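Local atomic coordinates of Dye-decolorizing peroxidase Tfu_3078 (Thermobifida fusca, PDB entry 5FW4), a protein that uses heme b and hydrogen peroxide to oxidise many compounds, anthraquinone dyes with high reactivity, although its physiological substrate is not known. Residues A[290-293]-A[294-298]; A[398-401]-A[402-406]; A[116-120]-A[121-125]. All blocks are in the same frame, centred on the assembly; numbering follows the deposited sequence.

In the fold
All three contacts are local, each made where the chain passes from one element to the next. Contact 1 (290-298) is a surface corner between helices 286-291 and 294-301, and contact 3 (116-125) is another helix-to-helix corner, partly buried, between helices 97-120 and 123-126; their centres lie about 45 Å apart on opposite sides of the chain's centre. Both rely on arginines, one gripping carbonyl oxygens, the other a carboxylate. Contact 2 (398-406) is likewise partly buried, but leads into strand 404-414 and turns apolar side chains to the heme. Contacts 1 and 2 touch through Leu292 and Tyr403 in the C-terminal part of the protein; contact 3 belongs to the N-terminal part.

Contact 1 (A[290-293]-A[294-298]); sequences RKLD and VAARE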
ATOM      1  N   ARG A 290       2.681  21.336   5.154  1.00 29.75           N
ATOM      2  CA  ARG A 290       3.086  21.282   6.558  1.00 32.48           C
ATOM      3  C   ARG A 290       3.727  22.557   7.080  1.00 31.36           C
ATOM      4  O   ARG A 290       3.848  22.713   8.279  1.00 30.21           O
ATOM      5  CB  ARG A 290       3.917  20.042   6.915  1.00 37.63           C
ATOM      6  CG  ARG A 290       5.230  19.805   6.194  1.00 41.22           C
ATOM      7  CD  ARG A 290       5.669  18.358   6.496  1.00 43.82           C
ATOM      8  NE  ARG A 290       5.992  18.224   7.913  1.00 46.58           N
ATOM      9  CZ  ARG A 290       5.673  17.204   8.712  1.00 46.08           C
ATOM     10  NH1 ARG A 290       4.988  16.154   8.280  1.00 49.27           N
ATOM     11  NH2 ARG A 290       6.048  17.252   9.979  1.00 45.31           N
ATOM     12  N   LYS A 291       4.123  23.446   6.189  1.00 30.08           N
ATOM     13  CA  LYS A 291       4.635  24.758   6.593  1.00 32.36           C
ATOM     14  C   LYS A 291       3.540  25.634   7.204  1.00 31.26           C
ATOM     15  O   LYS A 291       3.841  26.571   7.973  1.00 30.98           O
ATOM     16  CB  LYS A 291       5.275  25.493   5.399  1.00 34.66           C
ATOM     17  CG  LYS A 291       6.767  25.254   5.215  1.00 37.74           C
ATOM     18  CD  LYS A 291       7.104  24.279   4.097  1.00 40.33           C
ATOM     19  CE  LYS A 291       8.232  23.313   4.470  1.00 41.18           C
ATOM     20  NZ  LYS A 291       7.761  22.122   5.239  1.00 41.30           N
ATOM     21  N   LEU A 292       2.282  25.391   6.850  1.00 28.97           N
ATOM     22  CA  LEU A 292       1.179  26.195   7.423  1.00 28.80           C
ATOM     23  C   LEU A 292       0.875  25.830   8.846  1.00 28.35           C
ATOM     24  O   LEU A 292       0.890  24.688   9.239  1.00 27.17           O
ATOM     25  CB  LEU A 292      -0.137  26.051   6.659  1.00 28.34           C
ATOM     26  CG  LEU A 292      -0.191  26.419   5.188  1.00 28.22           C
ATOM     27  CD1 LEU A 292      -1.642  26.275   4.725  1.00 27.50           C
ATOM     28  CD2 LEU A 292       0.338  27.844   5.003  1.00 30.67           C
ATOM     29  N   ASP A 293       0.521  26.831   9.637  1.00 27.75           N
ATOM     30  CA  ASP A 293       0.041  26.537  10.952  1.00 27.90           C
ATOM     31  C   ASP A 293      -1.414  26.135  10.882  1.00 26.17           C
ATOM     32  O   ASP A 293      -2.083  26.436   9.922  1.00 24.59           O
ATOM     33  CB  ASP A 293       0.164  27.775  11.823  1.00 29.83           C
ATOM     34  CG  ASP A 293      -0.863  28.810  11.485  1.00 31.69           C
ATOM     35  OD1 ASP A 293      -1.917  28.447  10.914  1.00 29.55           O
ATOM     36  OD2 ASP A 293      -0.626  30.017  11.809  1.00 33.16           O
ATOM     37  N   VAL A 294      -1.901  25.533  11.959  1.00 28.16           N
ATOM     38  CA  VAL A 294      -3.180  24.806  11.981  1.00 28.68           C
ATOM     39  C   VAL A 294      -4.301  25.727  11.559  1.00 29.55           C
ATOM     40  O   VAL A 294      -5.109  25.381  10.731  1.00 29.11           O
ATOM     41  CB  VAL A 294      -3.433  24.170  13.379  1.00 29.45           C
ATOM     42  CG1 VAL A 294      -4.907  23.830  13.609  1.00 28.78           C
ATOM     43  CG2 VAL A 294      -2.568  22.917  13.563  1.00 29.74           C
ATOM     44  N   ALA A 295      -4.342  26.940  12.123  1.00 30.47           N
ATOM     45  CA  ALA A 295      -5.357  27.897  11.735  1.00 30.73           C
ATOM     46  C   ALA A 295      -5.404  28.120  10.229  1.00 30.46           C
ATOM     47  O   ALA A 295      -6.482  28.161   9.627  1.00 31.62           O
ATOM     48  CB  ALA A 295      -5.116  29.249  12.473  1.00 32.06           C
ATOM     49  N   ALA A 296      -4.245  28.301   9.606  1.00 30.02           N
ATOM     50  CA  ALA A 296      -4.210  28.547   8.170  1.00 29.58           C
ATOM     51  C   ALA A 296      -4.746  27.356   7.371  1.00 28.12           C
ATOM     52  O   ALA A 296      -5.469  27.527   6.405  1.00 26.71           O
ATOM     53  CB  ALA A 296      -2.792  28.867   7.707  1.00 30.03           C
ATOM     54  N   ARG A 297      -4.385  26.162   7.799  1.00 28.67           N
ATOM     55  CA  ARG A 297      -4.877  24.918   7.137  1.00 28.19           C
ATOM     56  C   ARG A 297      -6.396  24.857   7.174  1.00 28.54           C
ATOM     57  O   ARG A 297      -7.068  24.619   6.172  1.00 27.36           O
ATOM     58  CB  ARG A 297      -4.311  23.713   7.850  1.00 27.37           C
ATOM     59  CG  ARG A 297      -2.799  23.561   7.722  1.00 28.75           C
ATOM     60  CD  ARG A 297      -2.299  22.486   8.693  1.00 29.84           C
ATOM     61  NE  ARG A 297      -0.849  22.436   8.788  1.00 31.84           N
ATOM     62  CZ  ARG A 297      -0.139  21.392   9.227  1.00 36.59           C
ATOM     63  NH1 ARG A 297      -0.714  20.276   9.675  1.00 34.39           N
ATOM     64  NH2 ARG A 297       1.187  21.472   9.232  1.00 40.69           N
ATOM     65  N   GLU A 298      -6.934  25.191   8.340  1.00 30.77           N
ATOM     66  CA  GLU A 298      -8.369  25.178   8.533  1.00 30.99           C
ATOM     67  C   GLU A 298      -9.032  26.210   7.621  1.00 31.49           C
ATOM     68  O   GLU A 298     -10.126  25.957   7.093  1.00 28.65           O
ATOM     69  CB  GLU A 298      -8.736  25.355  10.030  1.00 32.12           C
ATOM     70  CG  GLU A 298      -8.130  24.301  10.953  1.00 31.76           C
ATOM     71  CD  GLU A 298      -8.337  24.541  12.455  1.00 33.36           C
ATOM     72  OE1 GLU A 298      -8.227  25.700  12.961  1.00 35.34           O
ATOM     73  OE2 GLU A 298      -8.574  23.544  13.167  1.00 32.60           O
TER
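Arg297 reaches back over the corner to the carbonyl oxygens of Arg290 and Leu292, at and just past the end of helix 286-291. Its NE gives a bond of 2.9 Å to Leu292 O, bent to 141° and arriving from above the carbonyl plane, while NH2 adds weak bonds to the same oxygen and to Arg290 O, which lies at the guanidinium edge, in its plane. A long side chain with several N-H groups suits a site where two oxygens are served at once. On the way its CG passes 3.8 Å from Leu292 CB, which also packs on Ala296 CB.

Asp293 is the N-cap of the next helix. With CG between the backbone N and the carbonyl carbon (chi1 74°), the carboxylate folds over the helix start and Asp293 OD1 accepts from Ala296 N at 2.7 Å, nearly straight at 171°. Asp293 O accepts the first i to i+4 bond, from Arg297 N (3.1 Å).

Farther out, Arg290 makes a salt bridge with Glu202 of the second subunit, and Leu292 meets Tyr403. The Asp293 carboxylate thus satisfies a first-turn amide and probably suits the helix dipole; separately, Arg297 joins the new helix to the end of the preceding one.

Contact 2 (A[398-401]-A[402-406]); sequences DALN and RYIRH. With HEM (protoporphyrin IX containing Fe), chain C.
Leu400 lies across Ile404 at about a right angle, its CD1 3.9 Å from Ile404 CG2, and both turn methyl groups to the heme. With CG anti to the backbone N (chi1 -178°), Leu400 brings CD2 to 3.6 Å from heme C2B, over a pyrrole ring, while Ile404 CG2 stands 3.6 Å from the vinyl carbon CBB. Branched aliphatic groups suit this place because they pack on the porphyrin face and its vinyl group without offering the iron a ligand. His406 meets the methyl CMC at its ring edge.

Asp398 to Asn401 form a type I beta turn, with an Asx turn laid over it: Asp398 OD1 accepts from Leu400 N at 3.0 Å. Its OD2 bonds to His338, consistent with orienting this probable proximal ligand of the iron. A backbone bond runs from Tyr403 N to Leu400 O (2.8 Å), and one water bridges Asp398 O and Arg402 N.

Residues 398-401 form part of the loop after helix 386-395, to which Asn401 is tied through Leu393 O, and the chain then enters strand 404-414 beside strand 275-284. Ile282 of that neighbour touches Ile404 and His406, Tyr403 meets Trp289 edge-to-face, and Val300 of helix 294-301 covers Ala399 and Leu400.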
ATOM      1  N   ASP A 398     -10.028  28.004  -5.765  1.00 31.12           N
ATOM      2  CA  ASP A 398     -10.046  27.268  -4.510  1.00 29.25           C
ATOM      3  C   ASP A 398      -8.719  27.464  -3.836  1.00 28.76           C
ATOM      4  O   ASP A 398      -7.683  27.351  -4.505  1.00 29.34           O
ATOM      5  CB  ASP A 398     -10.211  25.768  -4.798  1.00 28.75           C
ATOM      6  CG  ASP A 398     -10.554  24.957  -3.577  1.00 27.79           C
ATOM      7  OD1 ASP A 398     -10.402  25.398  -2.421  1.00 25.14           O
ATOM      8  OD2 ASP A 398     -10.973  23.811  -3.798  1.00 26.65           O
ATOM      9  N   ALA A 399      -8.748  27.757  -2.526  1.00 28.66           N
ATOM     10  CA  ALA A 399      -7.540  27.894  -1.676  1.00 28.24           C
ATOM     11  C   ALA A 399      -6.713  26.612  -1.679  1.00 27.01           C
ATOM     12  O   ALA A 399      -5.501  26.606  -1.465  1.00 25.82           O
ATOM     13  CB  ALA A 399      -7.938  28.182  -0.249  1.00 29.49           C
ATOM     14  N   LEU A 400      -7.413  25.526  -1.865  1.00 26.50           N
ATOM     15  CA  LEU A 400      -6.757  24.212  -1.905  1.00 25.22           C
ATOM     16  C   LEU A 400      -5.897  23.945  -3.150  1.00 26.54           C
ATOM     17  O   LEU A 400      -4.944  23.126  -3.081  1.00 23.50           O
ATOM     18  CB  LEU A 400      -7.830  23.154  -1.772  1.00 25.84           C
ATOM     19  CG  LEU A 400      -7.425  21.662  -1.738  1.00 23.82           C
ATOM     20  CD1 LEU A 400      -6.506  21.365  -0.572  1.00 23.41           C
ATOM     21  CD2 LEU A 400      -8.714  20.880  -1.598  1.00 24.74           C
ATOM     22  N   ASN A 401      -6.196  24.624  -4.273  1.00 27.23           N
ATOM     23  CA  ASN A 401      -5.463  24.401  -5.542  1.00 27.61           C
ATOM     24  C   ASN A 401      -3.953  24.475  -5.414  1.00 28.17           C
ATOM     25  O   ASN A 401      -3.208  23.708  -6.038  1.00 26.27           O
ATOM     26  CB  ASN A 401      -5.893  25.422  -6.598  1.00 28.48           C
ATOM     27  CG  ASN A 401      -7.275  25.173  -7.125  1.00 28.89           C
ATOM     28  OD1 ASN A 401      -7.820  24.076  -7.026  1.00 27.87           O
ATOM     29  ND2 ASN A 401      -7.838  26.182  -7.737  1.00 29.58           N
ATOM     30  N   ARG A 402      -3.506  25.463  -4.633  1.00 28.08           N
ATOM     31  CA  ARG A 402      -2.106  25.600  -4.285  1.00 29.13           C
ATOM     32  C   ARG A 402      -1.419  24.302  -3.807  1.00 25.45           C
ATOM     33  O   ARG A 402      -0.210  24.159  -3.974  1.00 23.97           O
ATOM     34  CB  ARG A 402      -1.995  26.619  -3.150  1.00 33.70           C
ATOM     35  CG  ARG A 402      -0.655  27.265  -2.906  1.00 36.97           C
ATOM     36  CD  ARG A 402      -0.923  28.602  -2.188  1.00 40.52           C
ATOM     37  NE  ARG A 402      -2.098  28.491  -1.294  1.00 43.25           N
ATOM     38  CZ  ARG A 402      -3.303  29.076  -1.460  1.00 44.07           C
ATOM     39  NH1 ARG A 402      -3.572  29.897  -2.506  1.00 44.74           N
ATOM     40  NH2 ARG A 402      -4.258  28.831  -0.553  1.00 39.54           N
ATOM     41  N   TYR A 403      -2.163  23.424  -3.134  1.00 23.13           N
ATOM     42  CA  TYR A 403      -1.548  22.317  -2.419  1.00 21.67           C
ATOM     43  C   TYR A 403      -1.830  20.972  -3.078  1.00 20.71           C
ATOM     44  O   TYR A 403      -1.522  19.962  -2.477  1.00 18.87           O
ATOM     45  CB  TYR A 403      -2.024  22.261  -0.991  1.00 21.42           C
ATOM     46  CG  TYR A 403      -1.606  23.547  -0.251  1.00 21.96           C
ATOM     47  CD1 TYR A 403      -0.306  23.728   0.172  1.00 22.32           C
ATOM     48  CD2 TYR A 403      -2.497  24.563  -0.067  1.00 23.89           C
ATOM     49  CE1 TYR A 403       0.113  24.955   0.799  1.00 23.65           C
ATOM     50  CE2 TYR A 403      -2.108  25.753   0.563  1.00 24.33           C
ATOM     51  CZ  TYR A 403      -0.796  25.919   0.985  1.00 24.70           C
ATOM     52  OH  TYR A 403      -0.399  27.141   1.623  1.00 26.17           O
ATOM     53  N   ILE A 404      -2.482  21.010  -4.218  1.00 22.04           N
ATOM     54  CA  ILE A 404      -2.848  19.777  -4.942  1.00 22.58           C
ATOM     55  C   ILE A 404      -2.576  19.851  -6.431  1.00 23.83           C
ATOM     56  O   ILE A 404      -2.603  20.928  -7.015  1.00 26.15           O
ATOM     57  CB  ILE A 404      -4.344  19.407  -4.768  1.00 22.64           C
ATOM     58  CG1 ILE A 404      -5.254  20.374  -5.550  1.00 23.80           C
ATOM     59  CG2 ILE A 404      -4.686  19.220  -3.308  1.00 22.69           C
ATOM     60  CD1 ILE A 404      -6.740  20.196  -5.332  1.00 23.86           C
ATOM     61  N   ARG A 405      -2.374  18.679  -7.058  1.00 23.50           N
ATOM     62  CA  ARG A 405      -2.201  18.615  -8.490  1.00 24.18           C
ATOM     63  C   ARG A 405      -2.998  17.461  -9.017  1.00 23.46           C
ATOM     64  O   ARG A 405      -2.733  16.335  -8.616  1.00 22.14           O
ATOM     65  CB  ARG A 405      -0.723  18.417  -8.845  1.00 25.22           C
ATOM     66  CG  ARG A 405       0.165  19.590  -8.491  1.00 28.27           C
ATOM     67  CD  ARG A 405      -0.156  20.825  -9.324  1.00 30.79           C
ATOM     68  NE  ARG A 405       0.774  21.919  -9.044  1.00 33.23           N
ATOM     69  CZ  ARG A 405       0.568  22.928  -8.176  1.00 35.01           C
ATOM     70  NH1 ARG A 405      -0.532  23.019  -7.430  1.00 34.35           N
ATOM     71  NH2 ARG A 405       1.510  23.840  -8.041  1.00 34.14           N
ATOM     72  N   HIS A 406      -3.963  17.729  -9.898  1.00 21.79           N
ATOM     73  CA  HIS A 406      -4.685  16.654 -10.567  1.00 21.69           C
ATOM     74  C   HIS A 406      -3.811  15.954 -11.623  1.00 19.95           C
ATOM     75  O   HIS A 406      -3.570  16.488 -12.699  1.00 18.56           O
ATOM     76  CB  HIS A 406      -5.955  17.226 -11.204  1.00 22.83           C
ATOM     77  CG  HIS A 406      -7.036  17.573 -10.222  1.00 24.41           C
ATOM     78  ND1 HIS A 406      -8.159  16.798 -10.061  1.00 24.44           N
ATOM     79  CD2 HIS A 406      -7.174  18.612  -9.362  1.00 24.65           C
ATOM     80  CE1 HIS A 406      -8.943  17.333  -9.146  1.00 26.08           C
ATOM     81  NE2 HIS A 406      -8.376  18.448  -8.717  1.00 25.99           N
TER
HETATM   82  CHA HEM C 401     -15.622  18.677   1.014  1.00 21.92           C
HETATM   83  CHB HEM C 401     -10.868  17.755   0.999  1.00 20.25           C
HETATM   84  CHC HEM C 401     -10.999  17.538  -3.828  1.00 22.21           C
HETATM   85  CHD HEM C 401     -15.796  18.191  -3.792  1.00 23.85           C
HETATM   86  C1A HEM C 401     -14.327  18.442   1.407  1.00 22.75           C
HETATM   87  C2A HEM C 401     -13.899  18.494   2.748  1.00 23.03           C
HETATM   88  C3A HEM C 401     -12.563  18.258   2.735  1.00 20.54           C
HETATM   89  C4A HEM C 401     -12.163  18.050   1.410  1.00 21.45           C
HETATM   90  CMA HEM C 401     -11.664  18.171   3.909  1.00 19.67           C
HETATM   91  CAA HEM C 401     -14.749  18.807   3.954  1.00 25.71           C
HETATM   92  CBA HEM C 401     -15.345  17.572   4.619  1.00 28.09           C
HETATM   93  CGA HEM C 401     -16.434  16.970   3.779  1.00 30.44           C
HETATM   94  O1A HEM C 401     -16.192  15.890   3.176  1.00 27.33           O
HETATM   95  O2A HEM C 401     -17.551  17.541   3.702  1.00 29.40           O
HETATM   96  C1B HEM C 401     -10.503  17.622  -0.352  1.00 21.08           C
HETATM   97  C2B HEM C 401      -9.180  17.361  -0.784  1.00 21.02           C
HETATM   98  C3B HEM C 401      -9.192  17.290  -2.150  1.00 22.50           C
HETATM   99  C4B HEM C 401     -10.589  17.508  -2.529  1.00 22.45           C
HETATM  100  CMB HEM C 401      -7.997  17.176   0.124  1.00 19.85           C
HETATM  101  CAB HEM C 401      -8.131  16.988  -3.118  1.00 24.53           C
HETATM  102  CBB HEM C 401      -6.930  16.519  -2.778  1.00 26.79           C
HETATM  103  C1C HEM C 401     -12.300  17.693  -4.248  1.00 23.26           C
HETATM  104  C2C HEM C 401     -12.706  17.649  -5.564  1.00 21.89           C
HETATM  105  C3C HEM C 401     -14.086  17.817  -5.547  1.00 21.53           C
HETATM  106  C4C HEM C 401     -14.495  17.979  -4.203  1.00 22.10           C
HETATM  107  CMC HEM C 401     -11.746  17.432  -6.705  1.00 22.04           C
HETATM  108  CAC HEM C 401     -15.082  17.930  -6.601  1.00 20.27           C
HETATM  109  CBC HEM C 401     -14.783  18.258  -7.819  1.00 23.95           C
HETATM  110  C1D HEM C 401     -16.084  18.371  -2.429  1.00 25.23           C
HETATM  111  C2D HEM C 401     -17.459  18.631  -1.985  1.00 24.53           C
HETATM  112  C3D HEM C 401     -17.402  18.777  -0.641  1.00 25.19           C
HETATM  113  C4D HEM C 401     -15.994  18.618  -0.295  1.00 23.51           C
HETATM  114  CMD HEM C 401     -18.720  18.699  -2.830  1.00 25.45           C
HETATM  115  CAD HEM C 401     -18.579  19.039   0.278  1.00 25.69           C
HETATM  116  CBD HEM C 401     -18.896  20.537   0.252  1.00 27.31           C
HETATM  117  CGD HEM C 401     -20.155  20.826   1.041  1.00 28.99           C
HETATM  118  O1D HEM C 401     -21.293  20.633   0.570  1.00 28.38           O
HETATM  119  O2D HEM C 401     -20.040  21.255   2.210  1.00 29.23           O
HETATM  120  NA  HEM C 401     -13.246  18.176   0.591  1.00 22.80           N
HETATM  121  NB  HEM C 401     -11.300  17.695  -1.417  1.00 22.80           N
HETATM  122  NC  HEM C 401     -13.384  17.932  -3.449  1.00 24.67           N
HETATM  123  ND  HEM C 401     -15.209  18.363  -1.389  1.00 23.54           N
HETATM  124 FE   HEM C 401     -13.327  18.106  -1.398  1.00 24.71          FE
HETATM  125  O   HOH W   1      -4.604  27.954  -4.379  1.00 33.19           O

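Contact 3 (A[116-120]-A[121-125]); sequences ARLHE and ESPHD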
ATOM      1  N   ALA A 116     -19.399 -12.283  -8.593  1.00 30.72           N
ATOM      2  CA  ALA A 116     -20.453 -13.041  -7.911  1.00 32.36           C
ATOM      3  C   ALA A 116     -19.869 -14.001  -6.880  1.00 31.86           C
ATOM      4  O   ALA A 116     -20.317 -14.036  -5.756  1.00 34.59           O
ATOM      5  CB  ALA A 116     -21.331 -13.803  -8.907  1.00 32.43           C
ATOM      6  N   ARG A 117     -18.871 -14.776  -7.272  1.00 31.76           N
ATOM      7  CA  ARG A 117     -18.295 -15.752  -6.387  1.00 32.98           C
ATOM      8  C   ARG A 117     -17.601 -15.084  -5.238  1.00 32.45           C
ATOM      9  O   ARG A 117     -17.764 -15.517  -4.092  1.00 29.81           O
ATOM     10  CB  ARG A 117     -17.318 -16.654  -7.122  1.00 32.82           C
ATOM     11  CG  ARG A 117     -17.978 -17.443  -8.221  1.00 34.59           C
ATOM     12  CD  ARG A 117     -17.023 -18.497  -8.725  1.00 35.07           C
ATOM     13  NE  ARG A 117     -16.772 -19.456  -7.670  1.00 35.82           N
ATOM     14  CZ  ARG A 117     -15.818 -20.382  -7.705  1.00 37.47           C
ATOM     15  NH1 ARG A 117     -14.982 -20.486  -8.743  1.00 36.45           N
ATOM     16  NH2 ARG A 117     -15.689 -21.212  -6.677  1.00 38.49           N
ATOM     17  N   LEU A 118     -16.882 -13.994  -5.538  1.00 33.84           N
ATOM     18  CA  LEU A 118     -16.036 -13.319  -4.551  1.00 32.73           C
ATOM     19  C   LEU A 118     -16.842 -12.598  -3.487  1.00 35.26           C
ATOM     20  O   LEU A 118     -16.319 -12.248  -2.423  1.00 34.10           O
ATOM     21  CB  LEU A 118     -15.065 -12.334  -5.227  1.00 32.03           C
ATOM     22  CG  LEU A 118     -13.908 -12.961  -6.036  1.00 31.65           C
ATOM     23  CD1 LEU A 118     -13.152 -11.911  -6.815  1.00 30.63           C
ATOM     24  CD2 LEU A 118     -12.913 -13.740  -5.176  1.00 32.46           C
ATOM     25  N   HIS A 119     -18.113 -12.372  -3.771  1.00 37.98           N
ATOM     26  CA  HIS A 119     -18.986 -11.769  -2.786  1.00 37.77           C
ATOM     27  C   HIS A 119     -19.539 -12.784  -1.800  1.00 37.88           C
ATOM     28  O   HIS A 119     -19.919 -12.413  -0.711  1.00 41.01           O
ATOM     29  CB  HIS A 119     -20.120 -11.036  -3.468  1.00 37.60           C
ATOM     30  CG  HIS A 119     -19.678  -9.823  -4.215  1.00 37.88           C
ATOM     31  ND1 HIS A 119     -20.281  -9.407  -5.386  1.00 37.28           N
ATOM     32  CD2 HIS A 119     -18.675  -8.946  -3.971  1.00 37.39           C
ATOM     33  CE1 HIS A 119     -19.680  -8.317  -5.821  1.00 38.33           C
ATOM     34  NE2 HIS A 119     -18.703  -8.015  -4.979  1.00 36.74           N
ATOM     35  N   GLU A 120     -19.582 -14.050  -2.190  1.00 37.39           N
ATOM     36  CA  GLU A 120     -20.073 -15.104  -1.317  1.00 38.34           C
ATOM     37  C   GLU A 120     -18.931 -15.986  -0.806  1.00 34.83           C
ATOM     38  O   GLU A 120     -19.080 -16.665   0.195  1.00 34.25           O
ATOM     39  CB  GLU A 120     -21.126 -15.960  -2.028  1.00 43.31           C
ATOM     40  CG  GLU A 120     -22.155 -15.207  -2.884  1.00 48.42           C
ATOM     41  CD  GLU A 120     -23.242 -14.461  -2.092  1.00 50.42           C
ATOM     42  OE1 GLU A 120     -23.119 -14.311  -0.854  1.00 52.14           O
ATOM     43  OE2 GLU A 120     -24.232 -14.024  -2.717  1.00 52.02           O
ATOM     44  N   GLU A 121     -17.801 -15.978  -1.498  1.00 32.45           N
ATOM     45  CA  GLU A 121     -16.618 -16.730  -1.087  1.00 31.90           C
ATOM     46  C   GLU A 121     -15.379 -15.873  -1.137  1.00 29.61           C
ATOM     47  O   GLU A 121     -15.350 -14.845  -1.807  1.00 30.44           O
ATOM     48  CB  GLU A 121     -16.409 -17.918  -2.023  1.00 33.81           C
ATOM     49  CG  GLU A 121     -17.688 -18.445  -2.630  1.00 36.30           C
ATOM     50  CD  GLU A 121     -17.428 -19.536  -3.653  1.00 38.15           C
ATOM     51  OE1 GLU A 121     -16.731 -20.504  -3.294  1.00 38.30           O
ATOM     52  OE2 GLU A 121     -17.915 -19.409  -4.801  1.00 38.60           O
ATOM     53  N   SER A 122     -14.338 -16.323  -0.450  1.00 28.50           N
ATOM     54  CA  SER A 122     -13.059 -15.640  -0.427  1.00 28.34           C
ATOM     55  C   SER A 122     -12.156 -16.183  -1.521  1.00 28.76           C
ATOM     56  O   SER A 122     -12.367 -17.321  -2.026  1.00 28.67           O
ATOM     57  CB  SER A 122     -12.383 -15.777   0.955  1.00 28.67           C
ATOM     58  OG  SER A 122     -13.268 -15.423   1.999  1.00 28.59           O
ATOM     59  N   PRO A 123     -11.136 -15.403  -1.897  1.00 27.70           N
ATOM     60  CA  PRO A 123     -10.251 -15.887  -2.960  1.00 27.76           C
ATOM     61  C   PRO A 123      -9.719 -17.279  -2.708  1.00 30.68           C
ATOM     62  O   PRO A 123      -9.572 -18.025  -3.649  1.00 32.03           O
ATOM     63  CB  PRO A 123      -9.110 -14.881  -2.963  1.00 27.69           C
ATOM     64  CG  PRO A 123      -9.721 -13.613  -2.416  1.00 25.82           C
ATOM     65  CD  PRO A 123     -10.703 -14.081  -1.370  1.00 26.52           C
ATOM     66  N   HIS A 124      -9.424 -17.612  -1.449  1.00 32.38           N
ATOM     67  CA  HIS A 124      -8.823 -18.903  -1.117  1.00 35.35           C
ATOM     68  C   HIS A 124      -9.849 -20.034  -1.118  1.00 38.67           C
ATOM     69  O   HIS A 124      -9.460 -21.208  -1.104  1.00 37.55           O
ATOM     70  CB  HIS A 124      -8.046 -18.872   0.210  1.00 34.84           C
ATOM     71  CG  HIS A 124      -8.736 -18.138   1.313  1.00 34.79           C
ATOM     72  ND1 HIS A 124      -8.816 -16.756   1.362  1.00 34.80           N
ATOM     73  CD2 HIS A 124      -9.348 -18.590   2.435  1.00 35.55           C
ATOM     74  CE1 HIS A 124      -9.460 -16.395   2.458  1.00 33.75           C
ATOM     75  NE2 HIS A 124      -9.787 -17.486   3.130  1.00 35.51           N
ATOM     76  N   ASP A 125     -11.142 -19.700  -1.155  1.00 39.17           N
ATOM     77  CA  ASP A 125     -12.187 -20.715  -1.452  1.00 42.10           C
ATOM     78  C   ASP A 125     -12.270 -21.003  -2.965  1.00 42.85           C
ATOM     79  O   ASP A 125     -12.613 -22.111  -3.395  1.00 42.63           O
ATOM     80  CB  ASP A 125     -13.556 -20.254  -0.928  1.00 43.72           C
ATOM     81  CG  ASP A 125     -13.539 -19.928   0.559  1.00 43.38           C
ATOM     82  OD1 ASP A 125     -12.877 -20.664   1.320  1.00 44.52           O
ATOM     83  OD2 ASP A 125     -14.183 -18.929   0.969  1.00 42.61           O
TER
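Arg117 and Glu121 form the salt bridge of this contact, four residues apart near the C-terminal part of helix 97-120. Arg117 NE lies 3.1 Å from Glu121 OE2, and NH2 adds a weak bond to the same oxygen, so a single carboxylate oxygen takes both N-H groups at the guanidinium edge. The NE bond comes from the syn side, tilted 35° out of the carboxylate plane, and the two flat groups are turned 46° apart, so they do not meet as a coplanar pair. A bend at chi3 (65°) in Arg117 turns the guanidinium toward the acid. A glutamine in place of Glu121 would probably weaken this grip, leaving the arginine's charge without its mate and its end freer to swing.

A second side-chain bond lies farther on: Asp125 OD2 accepts from Ser122 N at 3.0 Å.

Among backbone bonds, Arg117 O is shared: Glu121 N approaches it at 2.6 Å and Glu120 N at 3.0 Å.

The apolar contact is the touch of Leu118 CD2 on Pro123 CG at 4.2 Å; both apolar side chains suit burial against helix 193-205.

The whole is a helix-to-helix corner with an i to i+4 ion pair. Ser122 holds the N-cap position without a side-chain cap, its OG being hydrogen-bonded to Arg63, while Asp125, three residues on, takes its amide; proline follows in the first turn, where its missing N-H costs no helical bond.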